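Local coordinates for CBS domain-containing protein (Thermoplasma acidophilum DSM 1728, PDB 1PVM), which is of unknown function but pairs two CBS domains, modules that in many proteins bind adenine nucleotides or related adenosyl ligands, with a metal-binding zinc-ribbon-like domain, at residues Ala31-Leu43 with Asp52-Arg64. Residues are numbered along the deposited sequence; the frame is centred on the assembly and turned at random.
Sequences AVKIMNENHLYGL and DVGLLSERSIIKR
Glu58 CG approaches the Tyr41 ring obliquely, 3.9 Å from Tyr41 CD1, with ring and carboxylate planes 38° apart. The pair belongs to the βαββα unit of the first CBS domain and illustrates how such a unit is built: two helices, 28-38 and 58-65, pack against a small sheet and against each other. Glu58 OE2 forms a salt bridge with Arg59 NE of the second subunit, repeated in reverse across the dimer; an alanine in place of Glu58 removes the CG beside Tyr41 CD1 and would probably leave that NE without its carboxylate partner. A water donates to Tyr41 O and accepts from Glu58 N, linking the two backbones. Leu43 and Leu56 form an antiparallel hydrogen-bonded pair, Leu43 N to Leu56 O at 3.0 Å and Leu56 N to Leu43 O at 2.9 Å. On the sheet face bearing these leucines, Leu56 CG lies anti to its backbone N (chi1 -175°), placing CD2 3.5 Å from Ala31 CB, tighter than usual carbon-carbon contact. Met35, extended beyond CG, brings CE over the Leu56 carbonyl, 3.2 Å from Leu56 O, while Val32 CG2 meets Ile61 CD1 at 3.6 Å. Ser57 OG caps helix 58-65, accepting from Ser60 N at 3.2 Å, and Ser60 OG returns a 2.7 Å bond to Ser57 O.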
loop_
_atom_site.group_PDB
_atom_site.type_symbol
_atom_site.label_atom_id
_atom_site.label_comp_id
_atom_site.label_asym_id
_atom_site.label_seq_id
_atom_site.Cartn_x
_atom_site.Cartn_y
_atom_site.Cartn_z
ATOM N N ALA B 31 9.817 10.772 -4.598
ATOM C CA ALA B 31 8.717 10.156 -5.327
ATOM C C ALA B 31 7.499 10.020 -4.425
ATOM O O ALA B 31 6.373 10.290 -4.836
ATOM C CB ALA B 31 9.136 8.782 -5.855
ATOM N N VAL B 32 7.723 9.590 -3.191
ATOM C CA VAL B 32 6.622 9.423 -2.253
ATOM C C VAL B 32 5.966 10.766 -1.924
ATOM O O VAL B 32 4.767 10.816 -1.656
ATOM C CB VAL B 32 7.105 8.706 -0.974
ATOM C CG1 VAL B 32 6.064 8.808 0.120
ATOM C CG2 VAL B 32 7.386 7.241 -1.293
ATOM N N LYS B 33 6.737 11.853 -1.959
ATOM C CA LYS B 33 6.171 13.177 -1.696
ATOM C C LYS B 33 5.082 13.438 -2.733
ATOM O O LYS B 33 4.020 13.982 -2.423
ATOM C CB LYS B 33 7.227 14.280 -1.829
ATOM C CG LYS B 33 8.304 14.286 -0.774
ATOM C CD LYS B 33 9.133 15.572 -0.867
ATOM C CE LYS B 33 9.721 15.767 -2.260
ATOM N NZ LYS B 33 10.500 17.033 -2.394
ATOM N N ILE B 34 5.365 13.061 -3.975
ATOM C CA ILE B 34 4.414 13.241 -5.064
ATOM C C ILE B 34 3.182 12.369 -4.828
ATOM O O ILE B 34 2.052 12.802 -5.041
ATOM C CB ILE B 34 5.062 12.879 -6.421
ATOM C CG1 ILE B 34 6.198 13.861 -6.726
ATOM C CG2 ILE B 34 4.018 12.908 -7.534
ATOM C CD1 ILE B 34 6.964 13.536 -7.986
ATOM N N MET B 35 3.400 11.136 -4.383
ATOM C CA MET B 35 2.287 10.236 -4.117
ATOM C C MET B 35 1.385 10.767 -3.001
ATOM O O MET B 35 0.165 10.804 -3.150
ATOM C CB MET B 35 2.795 8.848 -3.718
ATOM C CG MET B 35 3.547 8.085 -4.796
ATOM S SD MET B 35 3.917 6.402 -4.212
ATOM C CE MET B 35 3.941 5.508 -5.740
ATOM N N ASN B 36 1.985 11.181 -1.885
ATOM C CA ASN B 36 1.208 11.683 -0.753
ATOM C C ASN B 36 0.459 12.967 -1.069
ATOM O O ASN B 36 -0.695 13.138 -0.683
ATOM C CB ASN B 36 2.108 11.904 0.474
ATOM C CG ASN B 36 2.601 10.596 1.080
ATOM O OD1 ASN B 36 1.969 9.553 0.920
ATOM N ND2 ASN B 36 3.722 10.652 1.794
ATOM N N GLU B 37 1.116 13.869 -1.780
ATOM C CA GLU B 37 0.510 15.142 -2.137
ATOM C C GLU B 37 -0.719 14.976 -3.027
ATOM O O GLU B 37 -1.756 15.595 -2.792
ATOM C CB GLU B 37 1.542 15.999 -2.859
ATOM C CG GLU B 37 1.103 17.403 -3.165
ATOM C CD GLU B 37 2.135 18.124 -4.000
ATOM O OE1 GLU B 37 3.339 17.914 -3.742
ATOM O OE2 GLU B 37 1.751 18.895 -4.904
ATOM N N ASN B 38 -0.596 14.129 -4.044
ATOM C CA ASN B 38 -1.678 13.902 -4.995
ATOM C C ASN B 38 -2.611 12.740 -4.659
ATOM O O ASN B 38 -3.580 12.508 -5.382
ATOM C CB ASN B 38 -1.096 13.662 -6.397
ATOM C CG ASN B 38 -0.223 14.809 -6.879
ATOM O OD1 ASN B 38 0.991 14.823 -6.665
ATOM N ND2 ASN B 38 -0.844 15.784 -7.527
ATOM N N HIS B 39 -2.339 12.022 -3.574
ATOM C CA HIS B 39 -3.159 10.862 -3.225
ATOM C C HIS B 39 -3.175 9.954 -4.449
ATOM O O HIS B 39 -4.221 9.465 -4.874
ATOM C CB HIS B 39 -4.580 11.294 -2.860
ATOM C CG HIS B 39 -4.668 12.018 -1.553
ATOM N ND1 HIS B 39 -4.469 11.390 -0.342
ATOM C CD2 HIS B 39 -4.900 13.320 -1.267
ATOM C CE1 HIS B 39 -4.575 12.275 0.633
ATOM N NE2 HIS B 39 -4.836 13.454 0.098
ATOM N N LEU B 40 -1.982 9.754 -5.003
ATOM C CA LEU B 40 -1.753 8.949 -6.204
ATOM C C LEU B 40 -0.693 7.921 -5.828
ATOM O O LEU B 40 0.448 8.281 -5.548
ATOM C CB LEU B 40 -1.238 9.866 -7.315
ATOM C CG LEU B 40 -0.870 9.301 -8.681
ATOM C CD1 LEU B 40 -2.105 8.706 -9.335
ATOM C CD2 LEU B 40 -0.290 10.420 -9.547
ATOM N N TYR B 41 -1.055 6.643 -5.836
ATOM C CA TYR B 41 -0.111 5.616 -5.415
ATOM C C TYR B 41 0.475 4.734 -6.504
ATOM O O TYR B 41 0.808 3.567 -6.290
ATOM C CB TYR B 41 -0.772 4.802 -4.303
ATOM C CG TYR B 41 -1.184 5.715 -3.173
ATOM C CD1 TYR B 41 -0.231 6.239 -2.299
ATOM C CD2 TYR B 41 -2.505 6.143 -3.040
ATOM C CE1 TYR B 41 -0.578 7.172 -1.325
ATOM C CE2 TYR B 41 -2.866 7.076 -2.068
ATOM C CZ TYR B 41 -1.897 7.584 -1.219
ATOM O OH TYR B 41 -2.240 8.514 -0.266
ATOM N N GLY B 42 0.632 5.338 -7.672
ATOM C CA GLY B 42 1.208 4.649 -8.806
ATOM C C GLY B 42 1.780 5.698 -9.731
ATOM O O GLY B 42 1.049 6.563 -10.207
ATOM N N LEU B 43 3.084 5.642 -9.978
ATOM C CA LEU B 43 3.730 6.610 -10.863
ATOM C C LEU B 43 4.453 5.886 -11.986
ATOM O O LEU B 43 5.042 4.820 -11.774
ATOM C CB LEU B 43 4.759 7.454 -10.097
ATOM C CG LEU B 43 4.340 8.185 -8.810
ATOM C CD1 LEU B 43 5.565 8.841 -8.176
ATOM C CD2 LEU B 43 3.276 9.224 -9.114
ATOM N N ASP B 52 9.704 4.510 -21.064
ATOM C CA ASP B 52 8.943 4.088 -19.888
ATOM C C ASP B 52 9.570 2.795 -19.382
ATOM O O ASP B 52 9.417 1.743 -19.997
ATOM C CB ASP B 52 7.484 3.863 -20.268
ATOM C CG ASP B 52 6.829 5.120 -20.812
ATOM O OD1 ASP B 52 6.769 6.128 -20.079
ATOM O OD2 ASP B 52 6.381 5.101 -21.977
ATOM N N VAL B 53 10.263 2.877 -18.250
ATOM C CA VAL B 53 10.973 1.725 -17.713
ATOM C C VAL B 53 10.365 1.021 -16.508
ATOM O O VAL B 53 10.804 -0.065 -16.142
ATOM C CB VAL B 53 12.437 2.111 -17.368
ATOM C CG1 VAL B 53 13.190 2.488 -18.648
ATOM C CG2 VAL B 53 12.452 3.279 -16.374
ATOM N N GLY B 54 9.365 1.622 -15.878
ATOM C CA GLY B 54 8.777 0.956 -14.734
ATOM C C GLY B 54 7.589 1.660 -14.127
ATOM O O GLY B 54 7.137 2.692 -14.612
ATOM N N LEU B 55 7.074 1.079 -13.054
ATOM C CA LEU B 55 5.938 1.652 -12.354
ATOM C C LEU B 55 6.236 1.544 -10.861
ATOM O O LEU B 55 6.548 0.463 -10.357
ATOM C CB LEU B 55 4.656 0.884 -12.721
ATOM C CG LEU B 55 3.306 1.590 -12.502
ATOM C CD1 LEU B 55 2.214 0.832 -13.235
ATOM C CD2 LEU B 55 2.985 1.689 -11.020
ATOM N N LEU B 56 6.172 2.676 -10.163
ATOM C CA LEU B 56 6.434 2.707 -8.723
ATOM C C LEU B 56 5.104 2.664 -7.982
ATOM O O LEU B 56 4.244 3.506 -8.211
ATOM C CB LEU B 56 7.189 3.986 -8.350
ATOM C CG LEU B 56 7.638 4.100 -6.888
ATOM C CD1 LEU B 56 8.790 3.134 -6.626
ATOM C CD2 LEU B 56 8.069 5.534 -6.586
ATOM N N SER B 57 4.948 1.684 -7.094
ATOM C CA SER B 57 3.718 1.508 -6.323
ATOM C C SER B 57 4.017 1.406 -4.830
ATOM O O SER B 57 5.172 1.301 -4.429
ATOM C CB SER B 57 3.007 0.228 -6.765
ATOM O OG SER B 57 3.784 -0.914 -6.436
ATOM N N GLU B 58 2.974 1.426 -4.006
ATOM C CA GLU B 58 3.172 1.312 -2.563
ATOM C C GLU B 58 3.850 -0.005 -2.219
ATOM O O GLU B 58 4.813 -0.041 -1.455
ATOM C CB GLU B 58 1.843 1.354 -1.814
ATOM C CG GLU B 58 1.265 2.721 -1.573
ATOM C CD GLU B 58 0.160 2.676 -0.526
ATOM O OE1 GLU B 58 -0.869 2.006 -0.762
ATOM O OE2 GLU B 58 0.331 3.305 0.537
ATOM N N ARG B 59 3.327 -1.091 -2.778
ATOM C CA ARG B 59 3.878 -2.408 -2.510
ATOM C C ARG B 59 5.336 -2.513 -2.959
ATOM O O ARG B 59 6.145 -3.147 -2.279
ATOM C CB ARG B 59 3.017 -3.491 -3.185
ATOM C CG ARG B 59 3.409 -4.928 -2.834
ATOM C CD ARG B 59 3.450 -5.164 -1.331
ATOM N NE ARG B 59 2.154 -4.941 -0.697
ATOM C CZ ARG B 59 1.117 -5.770 -0.787
ATOM N NH1 ARG B 59 1.216 -6.894 -1.485
ATOM N NH2 ARG B 59 -0.022 -5.468 -0.176
ATOM N N SER B 60 5.688 -1.887 -4.083
ATOM C CA SER B 60 7.075 -1.961 -4.547
ATOM C C SER B 60 8.005 -1.346 -3.492
ATOM O O SER B 60 9.111 -1.829 -3.270
ATOM C CB SER B 60 7.253 -1.252 -5.905
ATOM O OG SER B 60 7.135 0.158 -5.812
ATOM N N ILE B 61 7.540 -0.290 -2.833
ATOM C CA ILE B 61 8.329 0.368 -1.795
ATOM C C ILE B 61 8.456 -0.527 -0.557
ATOM O O ILE B 61 9.533 -0.644 0.032
ATOM C CB ILE B 61 7.682 1.722 -1.417
ATOM C CG1 ILE B 61 7.754 2.662 -2.623
ATOM C CG2 ILE B 61 8.374 2.326 -0.213
ATOM C CD1 ILE B 61 6.899 3.903 -2.507
ATOM N N ILE B 62 7.358 -1.173 -0.172
ATOM C CA ILE B 62 7.361 -2.057 0.994
ATOM C C ILE B 62 8.218 -3.308 0.758
ATOM O O ILE B 62 8.965 -3.748 1.644
ATOM C CB ILE B 62 5.917 -2.510 1.356
ATOM C CG1 ILE B 62 5.060 -1.301 1.746
ATOM C CG2 ILE B 62 5.954 -3.535 2.479
ATOM C CD1 ILE B 62 5.582 -0.500 2.917
ATOM N N LYS B 63 8.126 -3.867 -0.443
ATOM C CA LYS B 63 8.859 -5.086 -0.784
ATOM C C LYS B 63 10.306 -4.895 -1.219
ATOM O O LYS B 63 11.165 -5.720 -0.911
ATOM C CB LYS B 63 8.129 -5.845 -1.902
ATOM C CG LYS B 63 6.783 -6.454 -1.522
ATOM C CD LYS B 63 6.936 -7.734 -0.712
ATOM C CE LYS B 63 7.630 -8.832 -1.508
ATOM N NZ LYS B 63 7.694 -10.122 -0.755
ATOM N N ARG B 64 10.581 -3.808 -1.932
ATOM C CA ARG B 64 11.921 -3.600 -2.449
ATOM C C ARG B 64 12.728 -2.443 -1.884
ATOM O O ARG B 64 13.943 -2.401 -2.061
ATOM C CB ARG B 64 11.837 -3.514 -3.971
ATOM C CG ARG B 64 11.073 -4.696 -4.551
ATOM C CD ARG B 64 10.846 -4.558 -6.037
ATOM N NE ARG B 64 11.523 -5.616 -6.777
ATOM C CZ ARG B 64 12.843 -5.738 -6.872
ATOM N NH1 ARG B 64 13.636 -4.862 -6.272
ATOM N NH2 ARG B 64 13.369 -6.734 -7.573
HETATM O O HOH W 1 0.184 1.243 -4.991
#